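Local coordinates for myroilysin (Myroides profundi, PDB 5CZW), which probably cleaves proteins as a zinc metallopeptidase of the astacin (M12A) family, and is held latent by its propeptide in this form, at residues P58-K63 and F122-S127; I146-H151 and T190-S195. The protein carries 1 engineered substitution. All blocks are in the same frame, centred on the assembly; numbering follows the deposited sequence.

Contact 1 (P58-K63 and F122-S127)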
loop_
_atom_site.group_PDB
_atom_site.type_symbol
_atom_site.label_atom_id
_atom_site.label_comp_id
_atom_site.label_asym_id
_atom_site.label_seq_id
_atom_site.Cartn_x
_atom_site.Cartn_y
_atom_site.Cartn_z
ATOM N N PRO A 58 18.427 9.129 -0.862
ATOM C CA PRO A 58 18.044 10.066 0.225
ATOM C C PRO A 58 16.800 10.876 -0.107
ATOM O O PRO A 58 16.008 11.211 0.796
ATOM C CB PRO A 58 19.312 10.938 0.450
ATOM C CG PRO A 58 20.402 10.069 -0.061
ATOM C CD PRO A 58 19.871 9.133 -1.066
ATOM N N TYR A 59 16.656 11.275 -1.355
ATOM C CA TYR A 59 15.506 12.050 -1.765
ATOM C C TYR A 59 14.218 11.307 -1.581
ATOM O O TYR A 59 13.250 11.829 -0.879
ATOM C CB TYR A 59 15.632 12.492 -3.207
ATOM C CG TYR A 59 14.552 13.361 -3.762
ATOM C CD1 TYR A 59 14.447 14.665 -3.366
ATOM C CD2 TYR A 59 13.572 12.831 -4.560
ATOM C CE1 TYR A 59 13.417 15.478 -3.821
ATOM C CE2 TYR A 59 12.543 13.630 -5.039
ATOM C CZ TYR A 59 12.516 14.950 -4.670
ATOM O OH TYR A 59 11.504 15.737 -5.162
ATOM N N VAL A 60 14.192 10.098 -2.137
ATOM C CA VAL A 60 13.013 9.250 -1.978
ATOM C C VAL A 60 12.705 9.023 -0.503
ATOM O O VAL A 60 11.567 9.076 -0.095
ATOM C CB VAL A 60 13.143 7.931 -2.799
ATOM C CG1 VAL A 60 12.122 6.841 -2.357
ATOM C CG2 VAL A 60 12.865 8.223 -4.233
ATOM N N ARG A 61 13.711 8.694 0.333
ATOM C CA ARG A 61 13.474 8.395 1.723
ATOM C C ARG A 61 12.920 9.627 2.413
ATOM O O ARG A 61 12.109 9.533 3.287
ATOM C CB ARG A 61 14.796 7.966 2.408
ATOM C CG ARG A 61 15.320 6.586 1.929
ATOM C CD ARG A 61 16.874 6.441 2.010
ATOM N NE ARG A 61 17.297 6.381 3.366
ATOM C CZ ARG A 61 17.419 5.266 4.120
ATOM N NH1 ARG A 61 17.235 4.083 3.608
ATOM N NH2 ARG A 61 17.740 5.377 5.409
ATOM N N SER A 62 13.401 10.825 2.025
ATOM C CA SER A 62 12.919 12.076 2.669
ATOM C C SER A 62 11.459 12.332 2.330
ATOM O O SER A 62 10.665 12.707 3.217
ATOM C CB SER A 62 13.739 13.241 2.170
ATOM O OG SER A 62 13.342 14.483 2.764
ATOM N N LYS A 63 11.057 12.049 1.099
ATOM C CA LYS A 63 9.632 12.182 0.689
ATOM C C LYS A 63 8.684 11.217 1.482
ATOM O O LYS A 63 7.546 11.517 1.819
ATOM C CB LYS A 63 9.541 11.961 -0.838
ATOM C CG LYS A 63 10.184 13.116 -1.623
ATOM C CD LYS A 63 9.365 14.429 -1.445
ATOM C CE LYS A 63 9.952 15.696 -2.036
ATOM N NZ LYS A 63 9.045 16.814 -1.756
ATOM N N PHE A 122 8.860 4.575 -7.086
ATOM C CA PHE A 122 9.384 5.898 -6.851
ATOM C C PHE A 122 10.828 5.993 -7.415
ATOM O O PHE A 122 11.615 5.030 -7.418
ATOM C CB PHE A 122 9.377 6.240 -5.381
ATOM C CG PHE A 122 8.045 6.346 -4.718
ATOM C CD1 PHE A 122 6.900 6.707 -5.380
ATOM C CD2 PHE A 122 7.983 6.132 -3.359
ATOM C CE1 PHE A 122 5.704 6.829 -4.698
ATOM C CE2 PHE A 122 6.839 6.337 -2.694
ATOM C CZ PHE A 122 5.696 6.727 -3.383
ATOM N N ASP A 123 11.175 7.198 -7.856
ATOM C CA ASP A 123 12.573 7.549 -8.226
ATOM C C ASP A 123 12.688 9.059 -8.058
ATOM O O ASP A 123 11.784 9.685 -7.535
ATOM C CB ASP A 123 12.888 7.124 -9.649
ATOM C CG ASP A 123 11.988 7.794 -10.704
ATOM O OD1 ASP A 123 11.742 9.048 -10.630
ATOM O OD2 ASP A 123 11.453 7.050 -11.604
ATOM N N ASP A 124 13.875 9.609 -8.319
ATOM C CA ASP A 124 14.146 10.970 -7.878
ATOM C C ASP A 124 13.380 11.968 -8.781
ATOM O O ASP A 124 13.352 13.174 -8.494
ATOM C CB ASP A 124 15.655 11.262 -7.919
ATOM C CG ASP A 124 16.414 10.631 -6.767
ATOM O OD1 ASP A 124 15.841 9.963 -5.895
ATOM O OD2 ASP A 124 17.626 10.793 -6.772
ATOM N N SER A 125 12.819 11.487 -9.870
ATOM C CA SER A 125 11.960 12.351 -10.707
ATOM C C SER A 125 10.476 12.260 -10.379
ATOM O O SER A 125 9.667 13.010 -10.948
ATOM C CB SER A 125 12.201 12.075 -12.185
ATOM O OG SER A 125 13.482 12.587 -12.568
ATOM N N THR A 126 10.090 11.492 -9.348
ATOM C CA THR A 126 8.689 11.276 -9.043
ATOM C C THR A 126 8.060 12.608 -8.567
ATOM O O THR A 126 8.646 13.329 -7.783
ATOM C CB THR A 126 8.549 10.122 -7.981
ATOM O OG1 THR A 126 8.946 8.878 -8.571
ATOM C CG2 THR A 126 7.134 10.003 -7.489
ATOM N N SER A 127 6.853 12.877 -9.053
ATOM C CA SER A 127 6.118 14.094 -8.693
ATOM C C SER A 127 5.724 14.168 -7.244
ATOM O O SER A 127 5.522 13.131 -6.593
ATOM C CB SER A 127 4.862 14.217 -9.571
ATOM O OG SER A 127 3.844 13.349 -9.162
HETATM O O HOH W 1 8.984 15.317 -5.652
#

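Contact 2 (I146-H151 and T190-S195). With ZN (zinc ion), chain B.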
loop_
_atom_site.group_PDB
_atom_site.type_symbol
_atom_site.label_atom_id
_atom_site.label_comp_id
_atom_site.label_asym_id
_atom_site.label_seq_id
_atom_site.Cartn_x
_atom_site.Cartn_y
_atom_site.Cartn_z
ATOM N N ILE A 146 -8.475 -0.174 5.082
ATOM C CA ILE A 146 -8.612 -1.002 3.911
ATOM C C ILE A 146 -8.924 -0.129 2.679
ATOM O O ILE A 146 -9.174 1.069 2.803
ATOM C CB ILE A 146 -9.656 -2.105 4.188
ATOM C CG1 ILE A 146 -11.038 -1.466 4.319
ATOM C CG2 ILE A 146 -9.175 -2.981 5.342
ATOM C CD1 ILE A 146 -12.189 -2.481 4.390
ATOM N N HIS A 147 -8.929 -0.761 1.495
ATOM C CA HIS A 147 -9.348 -0.086 0.361
ATOM C C HIS A 147 -10.808 0.383 0.352
ATOM O O HIS A 147 -11.726 -0.364 0.695
ATOM C CB HIS A 147 -9.163 -0.971 -0.865
ATOM C CG HIS A 147 -7.726 -1.066 -1.304
ATOM N ND1 HIS A 147 -7.130 -2.259 -1.633
ATOM C CD2 HIS A 147 -6.717 -0.147 -1.337
ATOM C CE1 HIS A 147 -5.856 -2.067 -1.903
ATOM N NE2 HIS A 147 -5.632 -0.797 -1.823
ATOM N N GLU A 148 -11.006 1.556 -0.166
ATOM C CA GLU A 148 -12.357 2.006 -0.642
ATOM C C GLU A 148 -12.497 1.653 -2.096
ATOM O O GLU A 148 -11.633 1.984 -2.881
ATOM C CB GLU A 148 -12.474 3.527 -0.515
ATOM C CG GLU A 148 -12.473 4.004 0.952
ATOM C CD GLU A 148 -13.756 3.612 1.690
ATOM O OE1 GLU A 148 -14.912 3.741 1.124
ATOM O OE2 GLU A 148 -13.611 3.066 2.819
ATOM N N HIS A 149 -13.525 0.893 -2.452
ATOM C CA HIS A 149 -13.713 0.490 -3.853
ATOM C C HIS A 149 -15.203 0.603 -4.148
ATOM O O HIS A 149 -15.987 -0.046 -3.531
ATOM C CB HIS A 149 -13.261 -0.915 -4.041
ATOM C CG HIS A 149 -13.646 -1.471 -5.358
ATOM N ND1 HIS A 149 -13.096 -1.024 -6.534
ATOM C CD2 HIS A 149 -14.500 -2.457 -5.681
ATOM C CE1 HIS A 149 -13.634 -1.691 -7.547
ATOM N NE2 HIS A 149 -14.480 -2.579 -7.044
ATOM N N GLN A 150 -15.542 1.505 -5.047
ATOM C CA GLN A 150 -16.901 1.713 -5.496
ATOM C C GLN A 150 -16.952 0.896 -6.745
ATOM O O GLN A 150 -16.281 1.232 -7.716
ATOM C CB GLN A 150 -17.074 3.219 -5.838
ATOM C CG GLN A 150 -18.506 3.689 -6.044
ATOM C CD GLN A 150 -19.251 3.656 -4.729
ATOM O OE1 GLN A 150 -20.416 3.294 -4.680
ATOM N NE2 GLN A 150 -18.537 3.947 -3.630
ATOM N N HIS A 151 -17.673 -0.216 -6.692
ATOM C CA HIS A 151 -17.774 -1.108 -7.806
ATOM C C HIS A 151 -18.566 -0.500 -8.991
ATOM O O HIS A 151 -19.670 -0.025 -8.794
ATOM C CB HIS A 151 -18.390 -2.452 -7.385
ATOM C CG HIS A 151 -18.206 -3.471 -8.447
ATOM N ND1 HIS A 151 -16.960 -3.971 -8.752
ATOM C CD2 HIS A 151 -19.062 -3.990 -9.364
ATOM C CE1 HIS A 151 -17.055 -4.768 -9.802
ATOM N NE2 HIS A 151 -18.324 -4.825 -10.165
ATOM N N THR A 190 -18.652 -3.508 -4.031
ATOM C CA THR A 190 -18.217 -2.332 -3.307
ATOM C C THR A 190 -17.633 -2.730 -1.937
ATOM O O THR A 190 -18.164 -3.610 -1.251
ATOM C CB THR A 190 -19.399 -1.333 -3.171
ATOM O OG1 THR A 190 -19.627 -0.712 -4.443
ATOM C CG2 THR A 190 -19.114 -0.250 -2.059
ATOM N N GLN A 191 -16.544 -2.068 -1.564
ATOM C CA GLN A 191 -15.817 -2.301 -0.328
ATOM C C GLN A 191 -15.601 -0.937 0.332
ATOM O O GLN A 191 -15.191 0.000 -0.327
ATOM C CB GLN A 191 -14.426 -2.883 -0.610
ATOM C CG GLN A 191 -14.365 -4.206 -1.326
ATOM C CD GLN A 191 -14.191 -5.337 -0.330
ATOM O OE1 GLN A 191 -13.493 -5.143 0.719
ATOM N NE2 GLN A 191 -14.754 -6.544 -0.649
ATOM N N THR A 192 -15.925 -0.809 1.620
ATOM C CA THR A 192 -15.804 0.490 2.291
ATOM C C THR A 192 -15.709 0.347 3.784
ATOM O O THR A 192 -16.292 -0.584 4.359
ATOM C CB THR A 192 -17.039 1.375 2.039
ATOM O OG1 THR A 192 -16.813 2.701 2.515
ATOM C CG2 THR A 192 -18.324 0.776 2.704
ATOM N N GLN A 193 -15.067 1.329 4.397
ATOM C CA GLN A 193 -15.087 1.438 5.862
ATOM C C GLN A 193 -15.865 2.651 6.330
ATOM O O GLN A 193 -15.936 2.949 7.550
ATOM C CB GLN A 193 -13.660 1.383 6.437
ATOM C CG GLN A 193 -12.773 2.543 6.069
ATOM C CD GLN A 193 -11.444 2.038 5.535
ATOM O OE1 GLN A 193 -10.674 1.334 6.243
ATOM N NE2 GLN A 193 -11.128 2.437 4.271
ATOM N N TYR A 194 -16.509 3.305 5.389
ATOM C CA TYR A 194 -17.244 4.513 5.655
ATOM C C TYR A 194 -18.770 4.331 5.514
ATOM O O TYR A 194 -19.284 3.418 4.839
ATOM C CB TYR A 194 -16.759 5.604 4.739
ATOM C CG TYR A 194 -15.279 5.997 4.842
ATOM C CD1 TYR A 194 -14.550 5.802 5.978
ATOM C CD2 TYR A 194 -14.635 6.555 3.762
ATOM C CE1 TYR A 194 -13.228 6.190 6.060
ATOM C CE2 TYR A 194 -13.306 6.969 3.839
ATOM C CZ TYR A 194 -12.618 6.820 5.005
ATOM O OH TYR A 194 -11.265 7.194 5.083
ATOM N N SER A 195 -19.498 5.194 6.215
ATOM C CA SER A 195 -20.940 5.056 6.264
ATOM C C SER A 195 -21.407 5.473 4.883
ATOM O O SER A 195 -22.005 4.680 4.150
ATOM C CB SER A 195 -21.516 5.943 7.350
ATOM O OG SER A 195 -21.211 7.280 7.043
HETATM ZN ZN ZN B . -3.861 0.054 -1.202
HETATM O O HOH W 2 -11.627 -3.585 0.643
#

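Contact 1 (P58-K63 and F122-S127)
The Y59 hydroxyl OH lies 2.6 Å from a water oxygen, and that water donates to the backbone O of T126. The ring leaves the helix towards D124 because chi1 (-177°) sets CG anti to the backbone N, and it runs past the D124 side chain in the opposite direction, ring and carboxylate planes 73° apart. Y59 CE2 comes within 3.6 Å of D124 O, and D124 OD1 lies against Y59 CB. OD1 is not left to apolar neighbours: T57, just before the helix, gives it a hydroxyl hydrogen bond. The partner loop joins strand 117-118 to helix 128-143, which carries the zinc ligands H137 and H141. Within it D123 to T126 form a type I beta turn, stiffened by an Asx turn, D123 OD1 to S125 N at 2.8 Å, and by D123 N bonding to T126 OG1 at 2.9 Å; S127 then caps the helix through E130 N. On the inner side V60 completes the packing. Its CG1 sits 4.1 Å from F122 CB, and its CG2 lies 3.8 Å from D123 O. The F122 ring continues inward to stack on F119 and meet F131.

Contact 2 (I146-H151 and T190-S195)
E148 lays its carboxylate nearly flat over one face of the Y194 ring, offset toward the rim, the planes 14° apart and CD 3.7 Å from Y194 CD2, while the two side chains themselves cross at about a right angle. Y194 OH is bonded to D228. The glutamate chain is bent at chi2 (-70°), which brings both oxygens round to the other loop. OE1 takes the T192 hydroxyl on its syn lone pair at 2.6 Å. OE2 is gripped twice by Q193: the backbone N comes in on the syn side, almost straight, at 2.8 Å, and NE2 comes in on the anti side at 2.9 Å. Putting an alanine here would probably leave Q193 N and the T192 hydroxyl without their mate and uncover that face of Y194. The Q193 amide, turned 30° from the carboxylate, also clasps I146: its OE1 receives I146 N on an in-plane lone pair, and NE2 gives its other hydrogen to I146 O from above the carbonyl plane, at 2.8 Å. E148 directly follows H147, the third zinc histidine, as the glutamate does in the astacin signature; in mature astacin the corresponding glutamate makes a water-mediated salt bridge with the new N terminus. H147 NE2 binds the zinc at 2.1 Å with H137, H141 and C23, the last being the cysteine switch, and Y187 holds the other ring nitrogen. Backbone bonds from E148 to M203 and Y205 tie the loop to the Met-turn. Further along, H149 and Q191 make a single antiparallel hydrogen-bonded bridge, with their CB atoms packed against each other. Beyond it T190 OG1 accepts from H151 N at 3.0 Å.

Contact 1 and contact 2 lie on opposite sides of the chain's centre, their own centres 29 Å apart and their nearest atoms about 14 Å apart, and the two do not touch. Helix 128-143 joins them: residues 122-127 lead into it, and residues 146-151 follow it. The two pairings thus involve chain entering and chain leaving the helix that carries H137 and H141. Their relation to the metal differs. Contact 2 supplies a ligand, H147, whereas contact 1 supplies none; the F122 side chain, by nearest atoms, is about 12 Å from the zinc and about 9 Å from the H137 side chain.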